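Local coordinates for CAS6A (Thermus thermophilus, PDB 4C97), which probably acts as a Cas6-family endoribonuclease that processes CRISPR RNA in antiviral defence, at residues L7-L12 with R62-V67; H102-V107 with R237-S242; P111-G116 with G219-Y224; P118-A123 with V201-R206. The protein carries 1 engineered substitution. All coordinates share one frame; numbering follows the deposited sequence.

Contact 1 (L7-L12 with R62-V67); sequences LAALVL and RVSLLV
R62 brings its guanidinium obliquely over the methyl of A9, NH2 coming within 3.3 Å of A9 CB. An alanine suits this place because its short side chain lets the bent arginine pass over the strand. The bend at chi3 (-89°) carries the guanidinium forward along the strand, over A9, where NE is hydrogen-bonded to the carbonyl of W104 and NH2 to that of F223. S64, on the same face, sits above the rim of the guanidinium plane and gives its OG to a hydrogen bond with the carbonyl of Y224, so NE, NH2 and the serine OG each find a backbone carbonyl.

The segments lie on the two central strands (6-15 and 58-65) of a ferredoxin-like sheet, running antiparallel at 167°. Paired amides of A8 with L65 and L10 with V63 bond in both directions; L65 N meets A8 O at 2.8 Å and L10 N meets V63 O at 2.9 Å.

A8, L10 and L65 turn their side chains to the other face, where helix 68-79 covers them with Y71, L74, L78 and Y79. At the end of the pairing, CD1 of L7 approaches CD2 of L66 at 4.4 Å, and both leucines also touch Y224 of helix 209-225.

Contact 2 (H102-V107 with R237-S242); sequences HPWAGV and RARAES. With SO4 (sulfate ion), chain D.
The carbonyl oxygen of P103 is gripped by R239 NH1 at 2.7 Å and by a water that also accepts from R239 NH2. NH1 comes from above the carbonyl plane, 54° out of it, and the N-H...O angle is a bent 139°. P103 and W104 are the middle residues of a type I beta turn, H102 to A105, within strand 91-109 of one sheet; R239 belongs to strand 238-241, an outer strand of the second. The contact therefore bridges the two sheets.

At its centre W104 has a cation-pi contact on each face. The indole offers a broad, electron-rich surface on both sides, which is why tryptophan suits a place between two arginines. On one face the R239 guanidinium is well tilted, not stacked, though its CZ lies almost on the ring normal, 4.9 Å from the six-membered-ring centroid. From the opposite face R237, its chain bent at chi3 to bring the guanidinium to indole and sulfate, presents an edge, the planes 85° apart; its CG adds a CH-pi contact, 4.0 Å from the same centroid.

A sulfate, probably from the crystallisation liquor, sits at the indole edge and is also bonded by R125. Such an anion site is consistent with phosphate binding, though none is established here. Sulfate O1 takes two donors, W104 NE1 at 2.7 Å and R237 NH1 at 3.2 Å.

Contact 3 (P111-G116 with G219-Y224); sequences PRLFQG and GRFAFY
L113 touches F221 and R220 with its two methyls: CD1 meets CD1 of F221 at 3.7 Å, while CD2 lies against CB of R220 at 3.8 Å and reaches the ring of Y224 more loosely. A branched leucine suits this place, since its two methyls spread over successive residues of the helix. L7 and L155 border the same apolar cluster.

The short, weakly bonded helix 110-113 directly follows strand 91-109 and leads toward strand 121-127, so L113 pins the connection between two ferredoxin-like sheets onto helix 209-225.

Flat-group stacking forms the second kind. Q115 CG lies between the backbone N and the carbonyl carbon (chi1 69°), which folds the amide toward R220, nearly parallel to the guanidinium, 16° apart, with CG over its centre. Within its own segment, Q115 NE2 gives a hydrogen bond to R112 O at 2.9 Å, on the other face of that carbonyl from the backbone N of Q115.

Polar links are indirect. A water donates to L113 O at 2.7 Å and accepts from G116 N at 2.8 Å, with a weak third bond from R220 NH1. Since R220 is modelled in two conformers, the stack and this weak bond hold for one of them and are less certain.

Contact 4 (P118-A123 with V201-R206); sequences PSRDLA and VYHLPR
D121 and H203 face each other as a non-hydrogen-bonded pair on adjacent antiparallel strands, and the aspartate can be followed outward. CB lies 3.9 Å from the carbonyl oxygen of Y202. CG stands beside the backbone N (chi1 -64°), which swings the carboxylate across to the neighbouring strand. D121 OD1 then accepts a hydrogen bond from H203 ND1 at 2.7 Å, met nearly head-on to its C-O bond, while the carboxylate and imidazole planes are turned 46° against each other. The same oxygen has a second partner, a salt bridge to R178 on strand 176-186.

Behind this polar pair runs regular pairing. L122 and Y202 exchange two backbone bonds, N to O at 2.8 Å each way, and L204 N continues the ladder to R120 O at 2.8 Å. These are the two central strands of the second ferredoxin-like sheet. L122 and Y202 point to the helix-covered face, the leucine onto L215 of helix 209-225, the tyrosine against helix 144-158 with its hydroxyl bonded to P142 O. On the other face A123 CB meets V201 CG2 at 3.9 Å. R120, modelled in two conformers, runs past L204 O toward the like-charged R206.

Aspartate suits its place as an acceptor shared by an imidazole N-H and an arginine, a grip that limits the rotation of the histidine ring.

How the contacts relate
Contacts 1 and 4 are equivalent pairings, each joining the two central strands of one ferredoxin-like sheet, yet contact 1 is buried throughout while contact 4, about 27 Å away between centres, reaches the surface and ends in charged side chains. Contacts 2 and 3 are partly buried. Contact 2 bridges the two sheets: strand 91-109 neighbours strand 6-15 of contact 1, and strand 238-241 neighbours strand 121-127 of contact 4. Its cation-pi and anion chemistry replaces their backbone ladders. Contact 3 brings in helix 209-225, whose residues touch all three others, and relies on apolar side chains, stacking and water.

Contact 1 (L7-L12 with R62-V67)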
loop_
_atom_site.group_PDB
_atom_site.type_symbol
_atom_site.label_atom_id
_atom_site.label_comp_id
_atom_site.label_asym_id
_atom_site.label_seq_id
_atom_site.Cartn_x
_atom_site.Cartn_y
_atom_site.Cartn_z
ATOM N N LEU A 7 10.894 -5.289 -4.268
ATOM C CA LEU A 7 9.467 -5.235 -4.032
ATOM C C LEU A 7 8.839 -4.572 -5.230
ATOM O O LEU A 7 9.512 -3.844 -5.976
ATOM C CB LEU A 7 9.123 -4.567 -2.699
ATOM C CG LEU A 7 9.385 -3.087 -2.502
ATOM C CD1 LEU A 7 8.798 -2.674 -1.158
ATOM C CD2 LEU A 7 10.849 -2.716 -2.555
ATOM N N ALA A 8 7.565 -4.880 -5.465
ATOM C CA ALA A 8 6.945 -4.475 -6.714
ATOM C C ALA A 8 5.448 -4.269 -6.575
ATOM O O ALA A 8 4.805 -4.877 -5.719
ATOM C CB ALA A 8 7.210 -5.523 -7.768
ATOM N N ALA A 9 4.923 -3.378 -7.410
ATOM C CA ALA A 9 3.485 -3.188 -7.562
ATOM C C ALA A 9 3.222 -3.229 -9.043
ATOM O O ALA A 9 3.660 -2.353 -9.805
ATOM C CB ALA A 9 3.051 -1.849 -6.978
ATOM N N LEU A 10 2.522 -4.284 -9.458
ATOM C CA LEU A 10 2.146 -4.431 -10.843
ATOM C C LEU A 10 0.698 -4.033 -11.040
ATOM O O LEU A 10 -0.181 -4.417 -10.247
ATOM C CB LEU A 10 2.334 -5.878 -11.273
ATOM C CG LEU A 10 3.772 -6.316 -11.542
ATOM C CD1 LEU A 10 4.618 -6.301 -10.292
ATOM C CD2 LEU A 10 3.754 -7.722 -12.144
ATOM N N VAL A 11 0.452 -3.281 -12.106
ATOM C CA VAL A 11 -0.885 -2.804 -12.425
ATOM C C VAL A 11 -1.490 -3.576 -13.591
ATOM O O VAL A 11 -0.863 -3.720 -14.645
ATOM C CB VAL A 11 -0.890 -1.310 -12.753
ATOM C CG1 VAL A 11 -2.251 -0.874 -13.299
ATOM C CG2 VAL A 11 -0.560 -0.475 -11.488
ATOM N N LEU A 12 -2.707 -4.074 -13.391
ATOM C CA LEU A 12 -3.476 -4.715 -14.464
ATOM C C LEU A 12 -4.443 -3.692 -15.026
ATOM O O LEU A 12 -5.400 -3.276 -14.338
ATOM C CB LEU A 12 -4.280 -5.915 -13.941
ATOM C CG LEU A 12 -3.536 -7.206 -13.605
ATOM C CD1 LEU A 12 -2.301 -6.965 -12.757
ATOM C CD2 LEU A 12 -4.483 -8.179 -12.906
ATOM N N ARG A 62 -4.293 -3.650 -8.960
ATOM C CA ARG A 62 -2.869 -3.691 -8.670
ATOM C C ARG A 62 -2.526 -4.725 -7.612
ATOM O O ARG A 62 -3.282 -4.960 -6.656
ATOM C CB ARG A 62 -2.317 -2.296 -8.314
ATOM C CG ARG A 62 -2.135 -2.027 -6.868
ATOM C CD ARG A 62 -1.872 -0.539 -6.607
ATOM N NE ARG A 62 -0.483 -0.090 -6.647
ATOM C CZ ARG A 62 0.227 0.300 -5.582
ATOM N NH1 ARG A 62 -0.285 0.227 -4.352
ATOM N NH2 ARG A 62 1.459 0.765 -5.739
ATOM N N VAL A 63 -1.382 -5.371 -7.839
ATOM C CA VAL A 63 -0.890 -6.410 -6.964
ATOM C C VAL A 63 0.487 -6.001 -6.486
ATOM O O VAL A 63 1.400 -5.836 -7.303
ATOM C CB VAL A 63 -0.798 -7.747 -7.709
ATOM C CG1 VAL A 63 -0.230 -8.845 -6.809
ATOM C CG2 VAL A 63 -2.150 -8.143 -8.237
ATOM N N SER A 64 0.624 -5.819 -5.168
ATOM C CA SER A 64 1.910 -5.532 -4.548
ATOM C C SER A 64 2.474 -6.773 -3.955
ATOM O O SER A 64 1.794 -7.476 -3.211
ATOM C CB SER A 64 1.812 -4.543 -3.378
ATOM O OG SER A 64 1.310 -3.303 -3.773
ATOM N N LEU A 65 3.754 -6.968 -4.237
ATOM C CA LEU A 65 4.510 -8.135 -3.821
ATOM C C LEU A 65 5.713 -7.637 -3.053
ATOM O O LEU A 65 6.548 -6.891 -3.593
ATOM C CB LEU A 65 4.934 -8.949 -5.036
ATOM C CG LEU A 65 3.770 -9.298 -5.974
ATOM C CD1 LEU A 65 4.259 -9.911 -7.280
ATOM C CD2 LEU A 65 2.786 -10.238 -5.252
ATOM N N LEU A 66 5.776 -8.028 -1.782
ATOM C CA LEU A 66 6.711 -7.417 -0.827
ATOM C C LEU A 66 7.950 -8.258 -0.527
ATOM O O LEU A 66 8.850 -7.820 0.208
ATOM C CB LEU A 66 5.978 -7.078 0.484
ATOM C CG LEU A 66 4.734 -6.216 0.304
ATOM C CD1 LEU A 66 4.109 -5.971 1.658
ATOM C CD2 LEU A 66 5.024 -4.888 -0.400
ATOM N N VAL A 67 8.030 -9.454 -1.114
ATOM C CA VAL A 67 9.191 -10.315 -0.921
ATOM C C VAL A 67 9.546 -10.933 -2.273
ATOM O O VAL A 67 8.660 -11.165 -3.090
ATOM C CB VAL A 67 8.944 -11.419 0.135
ATOM C CG1 VAL A 67 8.629 -10.796 1.495
ATOM C CG2 VAL A 67 7.808 -12.320 -0.287
#

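Contact 2 (H102-V107 with R237-S242)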
loop_
_atom_site.group_PDB
_atom_site.type_symbol
_atom_site.label_atom_id
_atom_site.label_comp_id
_atom_site.label_asym_id
_atom_site.label_seq_id
_atom_site.Cartn_x
_atom_site.Cartn_y
_atom_site.Cartn_z
ATOM N N HIS A 102 2.582 3.589 -15.234
ATOM C CA HIS A 102 1.276 3.850 -14.644
ATOM C C HIS A 102 1.588 4.443 -13.274
ATOM O O HIS A 102 2.553 4.032 -12.644
ATOM C CB HIS A 102 0.470 2.560 -14.507
ATOM C CG HIS A 102 -0.939 2.768 -14.026
ATOM N ND1 HIS A 102 -1.242 2.962 -12.703
ATOM C CD2 HIS A 102 -2.109 2.796 -14.703
ATOM C CE1 HIS A 102 -2.559 3.125 -12.580
ATOM N NE2 HIS A 102 -3.098 3.020 -13.773
ATOM N N PRO A 103 0.793 5.420 -12.817
ATOM C CA PRO A 103 1.114 6.068 -11.538
ATOM C C PRO A 103 1.235 5.122 -10.346
ATOM O O PRO A 103 1.968 5.402 -9.411
ATOM C CB PRO A 103 -0.046 7.043 -11.340
ATOM C CG PRO A 103 -0.496 7.363 -12.715
ATOM C CD PRO A 103 -0.322 6.090 -13.505
ATOM N N TRP A 104 0.520 4.006 -10.387
ATOM C CA TRP A 104 0.493 3.057 -9.288
ATOM C C TRP A 104 1.302 1.787 -9.532
ATOM O O TRP A 104 1.210 0.852 -8.756
ATOM C CB TRP A 104 -0.962 2.745 -8.923
ATOM C CG TRP A 104 -1.600 3.931 -8.250
ATOM C CD1 TRP A 104 -2.406 4.869 -8.823
ATOM C CD2 TRP A 104 -1.442 4.310 -6.882
ATOM N NE1 TRP A 104 -2.772 5.810 -7.886
ATOM C CE2 TRP A 104 -2.207 5.484 -6.683
ATOM C CE3 TRP A 104 -0.749 3.783 -5.801
ATOM C CZ2 TRP A 104 -2.273 6.136 -5.449
ATOM C CZ3 TRP A 104 -0.821 4.435 -4.571
ATOM C CH2 TRP A 104 -1.590 5.580 -4.410
ATOM N N ALA A 105 2.109 1.784 -10.595
ATOM C CA ALA A 105 3.005 0.675 -10.896
ATOM C C ALA A 105 4.435 1.050 -10.497
ATOM O O ALA A 105 4.849 2.185 -10.669
ATOM C CB ALA A 105 2.967 0.371 -12.369
ATOM N N GLY A 106 5.193 0.096 -9.996
ATOM C CA GLY A 106 6.606 0.326 -9.779
ATOM C C GLY A 106 7.320 -0.902 -9.296
ATOM O O GLY A 106 6.698 -1.826 -8.806
ATOM N N VAL A 107 8.635 -0.934 -9.480
ATOM C CA VAL A 107 9.461 -2.005 -8.958
ATOM C C VAL A 107 10.688 -1.339 -8.378
ATOM O O VAL A 107 11.243 -0.421 -8.993
ATOM C CB VAL A 107 9.900 -2.997 -10.035
ATOM C CG1 VAL A 107 10.657 -4.145 -9.400
ATOM C CG2 VAL A 107 8.721 -3.508 -10.798
ATOM N N ARG A 237 -4.674 2.178 0.393
ATOM C CA ARG A 237 -3.787 2.451 -0.713
ATOM C C ARG A 237 -3.287 3.881 -0.514
ATOM O O ARG A 237 -4.071 4.805 -0.286
ATOM C CB ARG A 237 -4.492 2.257 -2.052
ATOM C CG ARG A 237 -3.622 2.601 -3.236
ATOM C CD ARG A 237 -4.170 2.023 -4.533
ATOM N NE ARG A 237 -5.554 2.353 -4.848
ATOM C CZ ARG A 237 -5.949 3.472 -5.444
ATOM N NH1 ARG A 237 -5.065 4.410 -5.756
ATOM N NH2 ARG A 237 -7.220 3.662 -5.733
ATOM N N ALA A 238 -1.977 4.053 -0.533
ATOM C CA ALA A 238 -1.388 5.323 -0.151
ATOM C C ALA A 238 -0.089 5.541 -0.865
ATOM O O ALA A 238 0.543 4.593 -1.306
ATOM C CB ALA A 238 -1.153 5.366 1.339
ATOM N N ARG A 239 0.295 6.803 -0.962
ATOM C CA ARG A 239 1.620 7.136 -1.469
ATOM C C ARG A 239 2.147 8.432 -0.877
ATOM O O ARG A 239 1.383 9.306 -0.474
ATOM C CB ARG A 239 1.602 7.251 -2.988
ATOM C CG ARG A 239 0.867 8.453 -3.533
ATOM C CD ARG A 239 0.792 8.431 -5.067
ATOM N NE ARG A 239 2.113 8.252 -5.657
ATOM C CZ ARG A 239 2.347 7.773 -6.875
ATOM N NH1 ARG A 239 1.342 7.401 -7.659
ATOM N NH2 ARG A 239 3.593 7.652 -7.301
ATOM N N ALA A 240 3.471 8.567 -0.861
ATOM C CA ALA A 240 4.077 9.811 -0.437
ATOM C C ALA A 240 4.045 10.843 -1.550
ATOM O O ALA A 240 4.172 10.504 -2.727
ATOM C CB ALA A 240 5.514 9.589 0.029
ATOM N N GLU A 241 3.886 12.107 -1.151
ATOM C CA GLU A 241 3.821 13.245 -2.069
ATOM C C GLU A 241 4.813 14.286 -1.622
ATOM O O GLU A 241 5.455 14.139 -0.587
ATOM C CB GLU A 241 2.445 13.926 -2.017
ATOM C CG GLU A 241 1.265 13.095 -2.426
ATOM C CD GLU A 241 -0.019 13.914 -2.507
ATOM O OE1 GLU A 241 -0.245 14.783 -1.635
ATOM O OE2 GLU A 241 -0.801 13.694 -3.451
ATOM N N SER A 242 4.884 15.371 -2.382
ATOM C CA SER A 242 5.688 16.530 -1.999
ATOM C C SER A 242 5.053 17.251 -0.813
ATOM O O SER A 242 3.875 17.626 -0.852
ATOM C CB SER A 242 5.805 17.484 -3.177
ATOM O OG SER A 242 6.339 16.805 -4.299
HETATM S S SO4 D . -6.478 7.401 -7.684
HETATM O O1 SO4 D . -5.081 7.120 -7.387
HETATM O O2 SO4 D . -6.975 8.327 -6.664
HETATM O O3 SO4 D . -6.581 8.026 -8.996
HETATM O O4 SO4 D . -7.334 6.221 -7.669
HETATM O O HOH W 1 4.607 6.631 -9.604
#

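Contact 3 (P111-G116 with G219-Y224)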
loop_
_atom_site.group_PDB
_atom_site.type_symbol
_atom_site.label_atom_id
_atom_site.label_comp_id
_atom_site.label_asym_id
_atom_site.label_seq_id
_atom_site.Cartn_x
_atom_site.Cartn_y
_atom_site.Cartn_z
ATOM N N PRO A 111 16.859 -1.535 -0.294
ATOM C CA PRO A 111 17.830 -0.466 -0.049
ATOM C C PRO A 111 17.393 0.875 -0.640
ATOM O O PRO A 111 17.639 1.942 -0.049
ATOM C CB PRO A 111 19.103 -0.995 -0.718
ATOM C CG PRO A 111 18.956 -2.486 -0.593
ATOM C CD PRO A 111 17.511 -2.743 -0.840
ATOM N N ARG A 112 16.701 0.829 -1.766
ATOM C CA ARG A 112 16.273 2.063 -2.404
ATOM C C ARG A 112 15.188 2.770 -1.603
ATOM O O ARG A 112 14.991 3.968 -1.778
ATOM C CB ARG A 112 15.825 1.817 -3.843
ATOM C CG ARG A 112 17.020 1.679 -4.774
ATOM C CD ARG A 112 16.635 1.270 -6.180
ATOM N NE ARG A 112 17.829 1.356 -7.008
ATOM C CZ ARG A 112 18.263 2.467 -7.587
ATOM N NH1 ARG A 112 17.558 3.589 -7.486
ATOM N NH2 ARG A 112 19.403 2.442 -8.271
ATOM N N LEU A 113 14.522 2.053 -0.702
ATOM C CA LEU A 113 13.511 2.731 0.100
ATOM C C LEU A 113 14.198 3.707 1.025
ATOM O O LEU A 113 13.556 4.645 1.503
ATOM C CB LEU A 113 12.704 1.756 0.933
ATOM C CG LEU A 113 11.859 0.760 0.152
ATOM C CD1 LEU A 113 11.232 -0.208 1.121
ATOM C CD2 LEU A 113 10.798 1.440 -0.724
ATOM N N PHE A 114 15.497 3.501 1.258
ATOM C CA PHE A 114 16.237 4.315 2.195
ATOM C C PHE A 114 17.102 5.356 1.483
ATOM O O PHE A 114 18.041 5.866 2.063
ATOM C CB PHE A 114 17.109 3.418 3.073
ATOM C CG PHE A 114 16.340 2.659 4.112
ATOM C CD1 PHE A 114 16.103 3.210 5.370
ATOM C CD2 PHE A 114 15.841 1.401 3.842
ATOM C CE1 PHE A 114 15.389 2.489 6.315
ATOM C CE2 PHE A 114 15.128 0.695 4.796
ATOM C CZ PHE A 114 14.910 1.253 6.028
ATOM N N GLN A 115 16.784 5.661 0.229
ATOM C CA GLN A 115 17.593 6.593 -0.558
ATOM C C GLN A 115 17.526 8.040 -0.070
ATOM O O GLN A 115 18.465 8.816 -0.276
ATOM C CB GLN A 115 17.237 6.522 -2.032
ATOM C CG GLN A 115 15.880 7.062 -2.366
ATOM C CD GLN A 115 15.551 6.843 -3.818
ATOM O OE1 GLN A 115 15.853 7.683 -4.656
ATOM N NE2 GLN A 115 14.948 5.692 -4.131
ATOM N N GLY A 116 16.415 8.402 0.556
ATOM C CA GLY A 116 16.236 9.739 1.085
ATOM C C GLY A 116 15.926 10.685 -0.058
ATOM O O GLY A 116 15.455 10.248 -1.104
ATOM N N GLY A 219 7.632 6.340 4.196
ATOM C CA GLY A 219 6.956 7.000 3.087
ATOM C C GLY A 219 7.074 6.280 1.752
ATOM O O GLY A 219 6.066 6.027 1.082
ATOM N N ARG A 220 8.291 5.949 1.359
ATOM C CA ARG A 220 8.500 5.215 0.108
ATOM C C ARG A 220 7.863 3.822 0.131
ATOM O O ARG A 220 7.328 3.356 -0.881
ATOM C CB ARG A 220 9.985 5.118 -0.239
ATOM C CG ARG A 220 10.613 6.445 -0.658
ATOM C CD ARG A 220 12.021 6.306 -1.228
ATOM N NE ARG A 220 12.249 7.297 -2.271
ATOM C CZ ARG A 220 12.526 8.581 -2.053
ATOM N NH1 ARG A 220 12.624 9.058 -0.819
ATOM N NH2 ARG A 220 12.702 9.394 -3.086
ATOM N N PHE A 221 7.932 3.143 1.276
ATOM C CA PHE A 221 7.368 1.802 1.405
ATOM C C PHE A 221 5.853 1.798 1.285
ATOM O O PHE A 221 5.257 0.837 0.753
ATOM C CB PHE A 221 7.803 1.236 2.746
ATOM C CG PHE A 221 7.401 -0.169 2.993
ATOM C CD1 PHE A 221 7.837 -1.197 2.173
ATOM C CD2 PHE A 221 6.605 -0.494 4.090
ATOM C CE1 PHE A 221 7.493 -2.505 2.434
ATOM C CE2 PHE A 221 6.257 -1.802 4.330
ATOM C CZ PHE A 221 6.715 -2.806 3.508
ATOM N N ALA A 222 5.221 2.867 1.803
ATOM C CA ALA A 222 3.759 2.974 1.717
ATOM C C ALA A 222 3.149 2.690 0.322
ATOM O O ALA A 222 2.088 2.049 0.207
ATOM C CB ALA A 222 3.311 4.327 2.243
ATOM N N PHE A 223 3.829 3.135 -0.725
ATOM C CA PHE A 223 3.400 2.917 -2.102
ATOM C C PHE A 223 3.151 1.430 -2.359
ATOM O O PHE A 223 2.238 1.051 -3.096
ATOM C CB PHE A 223 4.501 3.413 -3.048
ATOM C CG PHE A 223 4.197 3.232 -4.507
ATOM C CD1 PHE A 223 3.389 4.128 -5.184
ATOM C CD2 PHE A 223 4.756 2.180 -5.225
ATOM C CE1 PHE A 223 3.127 3.979 -6.516
ATOM C CE2 PHE A 223 4.494 2.028 -6.559
ATOM C CZ PHE A 223 3.695 2.929 -7.224
ATOM N N TYR A 224 4.014 0.598 -1.785
ATOM C CA TYR A 224 3.951 -0.852 -1.976
ATOM C C TYR A 224 3.055 -1.521 -0.943
ATOM O O TYR A 224 2.236 -2.375 -1.295
ATOM C CB TYR A 224 5.358 -1.458 -1.935
ATOM C CG TYR A 224 6.218 -0.912 -3.042
ATOM C CD1 TYR A 224 6.106 -1.409 -4.337
ATOM C CD2 TYR A 224 7.114 0.115 -2.812
ATOM C CE1 TYR A 224 6.850 -0.903 -5.362
ATOM C CE2 TYR A 224 7.887 0.625 -3.842
ATOM C CZ TYR A 224 7.751 0.110 -5.112
ATOM O OH TYR A 224 8.490 0.616 -6.147
HETATM O O HOH W 2 14.035 7.312 1.608
#

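Contact 4 (P118-A123 with V201-R206)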
loop_
_atom_site.group_PDB
_atom_site.type_symbol
_atom_site.label_atom_id
_atom_site.label_comp_id
_atom_site.label_asym_id
_atom_site.label_seq_id
_atom_site.Cartn_x
_atom_site.Cartn_y
_atom_site.Cartn_z
ATOM N N PRO A 118 16.751 12.461 3.724
ATOM C CA PRO A 118 16.019 12.496 4.983
ATOM C C PRO A 118 15.205 13.757 5.032
ATOM O O PRO A 118 15.610 14.807 4.531
ATOM C CB PRO A 118 17.124 12.498 6.042
ATOM C CG PRO A 118 18.363 12.939 5.338
ATOM C CD PRO A 118 18.210 12.503 3.922
ATOM N N SER A 119 14.033 13.658 5.635
ATOM C CA SER A 119 13.243 14.840 5.843
ATOM C C SER A 119 12.432 14.639 7.100
ATOM O O SER A 119 12.020 13.527 7.394
ATOM C CB SER A 119 12.306 15.092 4.658
ATOM O OG SER A 119 11.450 16.181 4.970
ATOM N N ARG A 120 12.228 15.722 7.837
ATOM C CA ARG A 120 11.351 15.732 9.006
ATOM C C ARG A 120 9.883 15.660 8.636
ATOM O O ARG A 120 9.053 15.332 9.476
ATOM C CB ARG A 120 11.599 16.998 9.819
ATOM C CG ARG A 120 12.984 17.067 10.376
ATOM C CD ARG A 120 13.178 18.275 11.246
ATOM N NE ARG A 120 14.156 17.985 12.292
ATOM C CZ ARG A 120 15.423 18.380 12.294
ATOM N NH1 ARG A 120 15.920 19.116 11.304
ATOM N NH2 ARG A 120 16.200 18.041 13.313
ATOM N N ASP A 121 9.573 15.943 7.375
ATOM C CA ASP A 121 8.196 15.973 6.895
ATOM C C ASP A 121 7.875 14.769 6.022
ATOM O O ASP A 121 8.718 14.293 5.248
ATOM C CB ASP A 121 7.927 17.217 6.061
ATOM C CG ASP A 121 8.058 18.498 6.846
ATOM O OD1 ASP A 121 7.740 18.501 8.052
ATOM O OD2 ASP A 121 8.488 19.499 6.233
ATOM N N LEU A 122 6.658 14.259 6.151
ATOM C CA LEU A 122 6.179 13.213 5.258
ATOM C C LEU A 122 4.728 13.489 4.903
ATOM O O LEU A 122 3.840 13.476 5.771
ATOM C CB LEU A 122 6.331 11.823 5.885
ATOM C CG LEU A 122 5.730 10.668 5.054
ATOM C CD1 LEU A 122 6.440 10.515 3.718
ATOM C CD2 LEU A 122 5.728 9.396 5.843
ATOM N N ALA A 123 4.494 13.786 3.629
ATOM C CA ALA A 123 3.142 14.012 3.137
ATOM C C ALA A 123 2.643 12.724 2.524
ATOM O O ALA A 123 3.238 12.226 1.581
ATOM C CB ALA A 123 3.129 15.111 2.100
ATOM N N VAL A 201 0.005 15.673 6.309
ATOM C CA VAL A 201 1.439 15.925 6.399
ATOM C C VAL A 201 1.894 15.716 7.847
ATOM O O VAL A 201 1.469 16.418 8.755
ATOM C CB VAL A 201 1.803 17.323 5.904
ATOM C CG1 VAL A 201 3.317 17.502 5.923
ATOM C CG2 VAL A 201 1.253 17.557 4.497
ATOM N N TYR A 202 2.766 14.732 8.013
ATOM C CA TYR A 202 3.395 14.367 9.278
ATOM C C TYR A 202 4.709 15.090 9.421
ATOM O O TYR A 202 5.387 15.377 8.430
ATOM C CB TYR A 202 3.624 12.845 9.346
ATOM C CG TYR A 202 2.315 12.106 9.212
ATOM C CD1 TYR A 202 1.495 11.911 10.314
ATOM C CD2 TYR A 202 1.878 11.657 7.975
ATOM C CE1 TYR A 202 0.281 11.275 10.191
ATOM C CE2 TYR A 202 0.663 11.010 7.835
ATOM C CZ TYR A 202 -0.132 10.829 8.957
ATOM O OH TYR A 202 -1.352 10.228 8.854
ATOM N N HIS A 203 5.061 15.403 10.662
ATOM C CA HIS A 203 6.278 16.130 10.926
ATOM C C HIS A 203 6.889 15.607 12.206
ATOM O O HIS A 203 6.192 15.497 13.224
ATOM C CB HIS A 203 5.973 17.602 11.068
ATOM C CG HIS A 203 7.139 18.397 11.540
ATOM N ND1 HIS A 203 8.228 18.646 10.739
ATOM C CD2 HIS A 203 7.397 18.985 12.728
ATOM C CE1 HIS A 203 9.111 19.364 11.412
ATOM N NE2 HIS A 203 8.630 19.578 12.626
ATOM N N LEU A 204 8.180 15.295 12.154
ATOM C CA LEU A 204 8.916 14.800 13.311
ATOM C C LEU A 204 9.871 15.875 13.828
ATOM O O LEU A 204 10.937 16.118 13.235
ATOM C CB LEU A 204 9.703 13.538 12.939
ATOM C CG LEU A 204 10.554 12.929 14.054
ATOM C CD1 LEU A 204 9.769 12.754 15.337
ATOM C CD2 LEU A 204 11.154 11.599 13.613
ATOM N N PRO A 205 9.495 16.536 14.933
ATOM C CA PRO A 205 10.350 17.585 15.483
ATOM C C PRO A 205 11.694 17.033 15.890
ATOM O O PRO A 205 11.770 15.941 16.465
ATOM C CB PRO A 205 9.584 18.054 16.729
ATOM C CG PRO A 205 8.182 17.639 16.489
ATOM C CD PRO A 205 8.251 16.375 15.700
ATOM N N ARG A 206 12.720 17.827 15.626
ATOM C CA ARG A 206 14.107 17.538 15.982
ATOM C C ARG A 206 14.554 16.150 15.582
ATOM O O ARG A 206 15.337 15.519 16.292
ATOM C CB ARG A 206 14.334 17.735 17.484
ATOM C CG ARG A 206 13.920 19.103 18.012
ATOM C CD ARG A 206 14.946 20.228 17.686
ATOM N NE ARG A 206 16.244 20.117 18.370
ATOM C CZ ARG A 206 17.396 19.765 17.794
ATOM N NH1 ARG A 206 17.455 19.453 16.504
ATOM N NH2 ARG A 206 18.507 19.721 18.521
#